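Local coordinates for protein similar to yteR (Bacilus subtilis) (Clostridium acetobutylicum, PDB 4WU0) that probably hydrolyses unsaturated rhamnogalacturonan fragments derived from pectin, as a glycoside hydrolase of family GH105 related to YteR, at residues R103-F117 / E151-N165. Sequence-based numbering, arbitrary orientation.
Sequences RKQIDNHPRTKENVF and EFDDITHQFIITEKN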
# COMPACT_ATOMS: atom_id res chain seq x y z
N ARG A 103 11.57 8.84 11.77
CA ARG A 103 12.58 7.80 11.92
C ARG A 103 12.78 7.43 13.39
O ARG A 103 13.08 6.27 13.71
CB ARG A 103 13.89 8.25 11.27
CG ARG A 103 15.08 7.34 11.54
CD ARG A 103 14.90 5.97 10.94
NE ARG A 103 16.07 5.14 11.18
CZ ARG A 103 16.31 4.51 12.33
NH1 ARG A 103 15.46 4.61 13.35
NH2 ARG A 103 17.40 3.76 12.46
N LYS A 104 12.63 8.41 14.28
CA LYS A 104 12.77 8.15 15.72
C LYS A 104 11.74 7.12 16.22
O LYS A 104 11.99 6.40 17.16
CB LYS A 104 12.69 9.47 16.51
CG LYS A 104 12.78 9.33 18.02
CD LYS A 104 14.05 8.63 18.42
CE LYS A 104 14.26 8.61 19.93
NZ LYS A 104 15.28 7.59 20.30
N GLN A 105 10.58 7.02 15.57
CA GLN A 105 9.60 6.01 15.97
C GLN A 105 10.15 4.59 15.83
O GLN A 105 9.87 3.72 16.63
CB GLN A 105 8.33 6.14 15.12
CG GLN A 105 7.21 5.23 15.60
CD GLN A 105 5.91 5.44 14.85
OE1 GLN A 105 5.51 6.57 14.54
NE2 GLN A 105 5.22 4.33 14.56
N ILE A 106 10.95 4.38 14.79
CA ILE A 106 11.52 3.07 14.51
C ILE A 106 12.46 2.61 15.61
O ILE A 106 12.60 1.41 15.85
CB ILE A 106 12.16 3.07 13.11
CG1 ILE A 106 11.05 3.14 12.07
CG2 ILE A 106 12.99 1.81 12.87
CD1 ILE A 106 11.51 3.46 10.65
N ASP A 107 13.07 3.56 16.32
CA ASP A 107 13.99 3.22 17.40
C ASP A 107 13.40 2.27 18.44
O ASP A 107 14.05 1.30 18.84
CB ASP A 107 14.47 4.48 18.13
CG ASP A 107 15.37 5.35 17.28
OD1 ASP A 107 15.71 4.94 16.16
OD2 ASP A 107 15.78 6.42 17.76
N ASN A 108 12.17 2.54 18.87
CA ASN A 108 11.57 1.78 19.96
C ASN A 108 10.20 1.21 19.62
O ASN A 108 9.52 0.70 20.50
CB ASN A 108 11.45 2.67 21.20
CG ASN A 108 12.80 3.15 21.71
OD1 ASN A 108 13.67 2.35 22.02
ND2 ASN A 108 12.98 4.46 21.77
N HIS A 109 9.79 1.28 18.36
CA HIS A 109 8.51 0.72 17.97
C HIS A 109 8.50 -0.76 18.36
O HIS A 109 9.47 -1.47 18.09
CB HIS A 109 8.30 0.86 16.46
CG HIS A 109 6.92 0.51 16.01
ND1 HIS A 109 5.99 1.45 15.63
CD2 HIS A 109 6.30 -0.69 15.88
CE1 HIS A 109 4.86 0.86 15.29
NE2 HIS A 109 5.03 -0.45 15.43
N PRO A 110 7.44 -1.22 19.04
CA PRO A 110 7.47 -2.58 19.57
C PRO A 110 7.48 -3.65 18.49
O PRO A 110 6.91 -3.46 17.42
CB PRO A 110 6.19 -2.67 20.43
CG PRO A 110 5.30 -1.59 19.90
CD PRO A 110 6.23 -0.49 19.46
N ARG A 111 8.12 -4.77 18.81
CA ARG A 111 8.31 -5.85 17.85
C ARG A 111 7.87 -7.20 18.40
O ARG A 111 7.86 -7.42 19.62
CB ARG A 111 9.78 -5.94 17.46
CG ARG A 111 10.26 -4.78 16.62
CD ARG A 111 11.75 -4.77 16.56
NE ARG A 111 12.34 -3.62 15.87
CZ ARG A 111 12.83 -3.63 14.63
NH1 ARG A 111 12.74 -4.72 13.87
NH2 ARG A 111 13.41 -2.54 14.15
N THR A 112 7.52 -8.10 17.48
CA THR A 112 7.17 -9.46 17.84
C THR A 112 8.41 -10.23 18.23
O THR A 112 9.54 -9.71 18.15
CB THR A 112 6.54 -10.21 16.66
OG1 THR A 112 7.53 -10.33 15.63
CG2 THR A 112 5.33 -9.47 16.12
N LYS A 113 8.23 -11.47 18.66
CA LYS A 113 9.35 -12.30 19.10
C LYS A 113 10.37 -12.51 17.97
O LYS A 113 11.56 -12.74 18.22
CB LYS A 113 8.85 -13.64 19.64
CG LYS A 113 8.36 -14.60 18.58
CD LYS A 113 7.87 -15.96 19.12
CE LYS A 113 6.74 -15.85 20.14
NZ LYS A 113 6.06 -17.16 20.37
N GLU A 114 9.90 -12.41 16.73
CA GLU A 114 10.75 -12.53 15.54
C GLU A 114 11.12 -11.18 14.92
O GLU A 114 11.50 -11.10 13.75
CB GLU A 114 10.07 -13.41 14.50
CG GLU A 114 9.76 -14.79 15.00
CD GLU A 114 8.89 -15.57 14.04
OE1 GLU A 114 7.73 -15.13 13.83
OE2 GLU A 114 9.37 -16.60 13.52
N ASN A 115 11.00 -10.13 15.72
CA ASN A 115 11.49 -8.79 15.36
C ASN A 115 10.74 -8.08 14.25
O ASN A 115 11.30 -7.20 13.58
CB ASN A 115 13.01 -8.83 15.07
CG ASN A 115 13.81 -8.63 16.34
OD1 ASN A 115 13.57 -7.68 17.08
ND2 ASN A 115 14.74 -9.56 16.61
N VAL A 116 9.46 -8.40 14.09
CA VAL A 116 8.60 -7.68 13.16
C VAL A 116 7.84 -6.60 13.92
O VAL A 116 7.35 -6.85 15.02
CB VAL A 116 7.61 -8.63 12.46
CG1 VAL A 116 6.76 -7.90 11.46
CG2 VAL A 116 8.37 -9.80 11.81
N PHE A 117 7.75 -5.41 13.37
CA PHE A 117 6.96 -4.34 14.00
C PHE A 117 5.51 -4.81 14.28
O PHE A 117 4.82 -5.32 13.38
CB PHE A 117 6.85 -3.13 13.07
CG PHE A 117 8.17 -2.47 12.73
CD1 PHE A 117 9.10 -2.16 13.71
CD2 PHE A 117 8.44 -2.10 11.42
CE1 PHE A 117 10.30 -1.52 13.38
CE2 PHE A 117 9.62 -1.46 11.08
CZ PHE A 117 10.55 -1.17 12.06
N GLU A 151 20.93 -1.70 7.79
CA GLU A 151 19.54 -1.66 8.24
C GLU A 151 18.61 -2.37 7.29
O GLU A 151 17.51 -2.76 7.66
CB GLU A 151 19.09 -0.22 8.45
CG GLU A 151 19.83 0.45 9.58
CD GLU A 151 19.49 1.92 9.73
OE1 GLU A 151 18.41 2.23 10.26
OE2 GLU A 151 20.31 2.77 9.33
N PHE A 152 19.02 -2.52 6.04
CA PHE A 152 18.18 -3.27 5.11
C PHE A 152 17.94 -4.72 5.59
O PHE A 152 16.92 -5.32 5.24
CB PHE A 152 18.79 -3.29 3.70
CG PHE A 152 18.67 -1.99 2.95
CD1 PHE A 152 17.43 -1.42 2.72
CD2 PHE A 152 19.79 -1.37 2.41
CE1 PHE A 152 17.32 -0.23 2.00
CE2 PHE A 152 19.67 -0.19 1.69
CZ PHE A 152 18.42 0.37 1.49
N ASP A 153 18.88 -5.29 6.34
CA ASP A 153 18.73 -6.66 6.83
C ASP A 153 17.50 -6.80 7.72
O ASP A 153 16.84 -7.83 7.71
CB ASP A 153 19.95 -7.09 7.68
CG ASP A 153 21.24 -7.25 6.89
OD1 ASP A 153 21.29 -6.96 5.67
OD2 ASP A 153 22.24 -7.68 7.52
N ASP A 154 17.24 -5.77 8.50
CA ASP A 154 16.08 -5.71 9.40
C ASP A 154 14.82 -5.73 8.55
O ASP A 154 13.93 -6.55 8.75
CB ASP A 154 16.19 -4.43 10.24
CG ASP A 154 15.03 -4.22 11.19
OD1 ASP A 154 14.05 -5.00 11.21
OD2 ASP A 154 15.10 -3.23 11.94
N ILE A 155 14.78 -4.83 7.58
CA ILE A 155 13.64 -4.68 6.69
C ILE A 155 13.34 -5.98 5.94
O ILE A 155 12.18 -6.44 5.92
CB ILE A 155 13.90 -3.54 5.71
CG1 ILE A 155 13.88 -2.21 6.47
CG2 ILE A 155 12.90 -3.53 4.54
CD1 ILE A 155 14.75 -1.14 5.86
N THR A 156 14.34 -6.58 5.33
CA THR A 156 14.08 -7.79 4.56
C THR A 156 13.61 -8.93 5.46
O THR A 156 12.73 -9.70 5.10
CB THR A 156 15.29 -8.23 3.71
OG1 THR A 156 16.44 -8.43 4.53
CG2 THR A 156 15.60 -7.16 2.67
N HIS A 157 14.21 -9.05 6.63
CA HIS A 157 13.78 -10.06 7.61
C HIS A 157 12.29 -9.92 7.92
O HIS A 157 11.56 -10.91 8.07
CB HIS A 157 14.61 -9.90 8.88
CG HIS A 157 14.27 -10.88 9.96
ND1 HIS A 157 14.65 -12.20 9.93
CD2 HIS A 157 13.58 -10.72 11.12
CE1 HIS A 157 14.23 -12.81 11.03
NE2 HIS A 157 13.57 -11.93 11.76
N GLN A 158 11.81 -8.68 8.00
CA GLN A 158 10.39 -8.48 8.30
C GLN A 158 9.49 -9.01 7.18
O GLN A 158 8.47 -9.63 7.45
CB GLN A 158 10.09 -7.02 8.57
CG GLN A 158 10.87 -6.54 9.80
CD GLN A 158 10.23 -5.39 10.49
OE1 GLN A 158 9.01 -5.36 10.69
NE2 GLN A 158 11.05 -4.41 10.86
N PHE A 159 9.89 -8.81 5.93
CA PHE A 159 9.15 -9.39 4.82
C PHE A 159 9.15 -10.90 4.84
O PHE A 159 8.14 -11.53 4.56
CB PHE A 159 9.71 -8.92 3.47
CG PHE A 159 9.25 -7.55 3.09
CD1 PHE A 159 8.07 -7.38 2.42
CD2 PHE A 159 9.98 -6.43 3.46
CE1 PHE A 159 7.61 -6.12 2.08
CE2 PHE A 159 9.54 -5.16 3.12
CZ PHE A 159 8.36 -5.00 2.43
N ILE A 160 10.31 -11.49 5.15
CA ILE A 160 10.47 -12.94 5.13
C ILE A 160 9.66 -13.61 6.24
O ILE A 160 9.01 -14.62 6.01
CB ILE A 160 11.95 -13.30 5.22
CG1 ILE A 160 12.64 -12.94 3.90
CG2 ILE A 160 12.15 -14.78 5.51
CD1 ILE A 160 14.16 -12.90 3.95
N ILE A 161 9.70 -13.04 7.42
CA ILE A 161 8.95 -13.58 8.56
C ILE A 161 7.45 -13.41 8.32
O ILE A 161 6.66 -14.28 8.68
CB ILE A 161 9.37 -12.90 9.87
CG1 ILE A 161 10.82 -13.24 10.21
CG2 ILE A 161 8.44 -13.29 11.03
CD1 ILE A 161 11.11 -14.70 10.41
N THR A 162 7.06 -12.29 7.72
CA THR A 162 5.65 -12.08 7.44
C THR A 162 5.14 -13.15 6.48
O THR A 162 4.08 -13.73 6.69
CB THR A 162 5.41 -10.67 6.90
OG1 THR A 162 5.75 -9.73 7.92
CG2 THR A 162 3.97 -10.46 6.47
N GLU A 163 5.89 -13.44 5.43
CA GLU A 163 5.45 -14.48 4.53
C GLU A 163 5.40 -15.85 5.23
O GLU A 163 4.46 -16.61 5.02
CB GLU A 163 6.34 -14.54 3.29
CG GLU A 163 5.84 -15.48 2.22
CD GLU A 163 6.56 -16.82 2.18
OE1 GLU A 163 7.27 -17.18 3.15
OE2 GLU A 163 6.40 -17.53 1.16
N LYS A 164 6.39 -16.15 6.07
CA LYS A 164 6.42 -17.42 6.78
C LYS A 164 5.17 -17.61 7.63
O LYS A 164 4.57 -18.69 7.64
CB LYS A 164 7.67 -17.50 7.66
CG LYS A 164 7.76 -18.77 8.49
CD LYS A 164 9.01 -18.78 9.36
CE LYS A 164 9.22 -20.16 9.97
NZ LYS A 164 8.56 -20.33 11.30
N ASN A 165 4.76 -16.56 8.32
CA ASN A 165 3.66 -16.67 9.28
C ASN A 165 2.28 -16.48 8.67
O ASN A 165 1.31 -17.02 9.20
CB ASN A 165 3.82 -15.67 10.42
CG ASN A 165 4.95 -16.03 11.39
OD1 ASN A 165 5.12 -17.19 11.77
ND2 ASN A 165 5.71 -15.03 11.80
O HOH W 1 18.19 5.02 9.23
O HOH W 2 13.73 -7.67 11.74
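Q158 reaches from helix 152-166 to the loop that follows helix 93-108, and both ends of its amide are used. OE1 accepts a hydrogen bond from the backbone N of F117 at 3.0 Å, nearly straight but arriving from above the carbonyl plane. NE2 sits over one face of the F117 ring, 3.3 Å from CE2, with amide and ring planes 71° apart, and donates to OD1 of D154 one turn back. R111 NH1 reaches that same oxygen from the opposite face of the carboxylate, while R111 NH2 donates to D154 OD2 at 2.9 Å; this end-on pair, plus the bond from NH1 to N115 O, fixes the guanidinium.

Further along, the type I turn T112-N115 brings E114 against the helix. Its extended chain runs over I161, and OE1 accepts a hydrogen bond from N165 ND2 at 2.9 Å; E114 O accepts one from H157 NE2 at the imidazole edge. V116 lies between Q158 and I161: chi1 of -178° sets CG1 anti to the backbone N, against Q158 OE1 at 3.5 Å, and CG2 beside it, 3.6 Å from I161 CG2.

On another flank F159 packs against helices 199-215 and 223-240 of the (alpha/alpha)6 barrel.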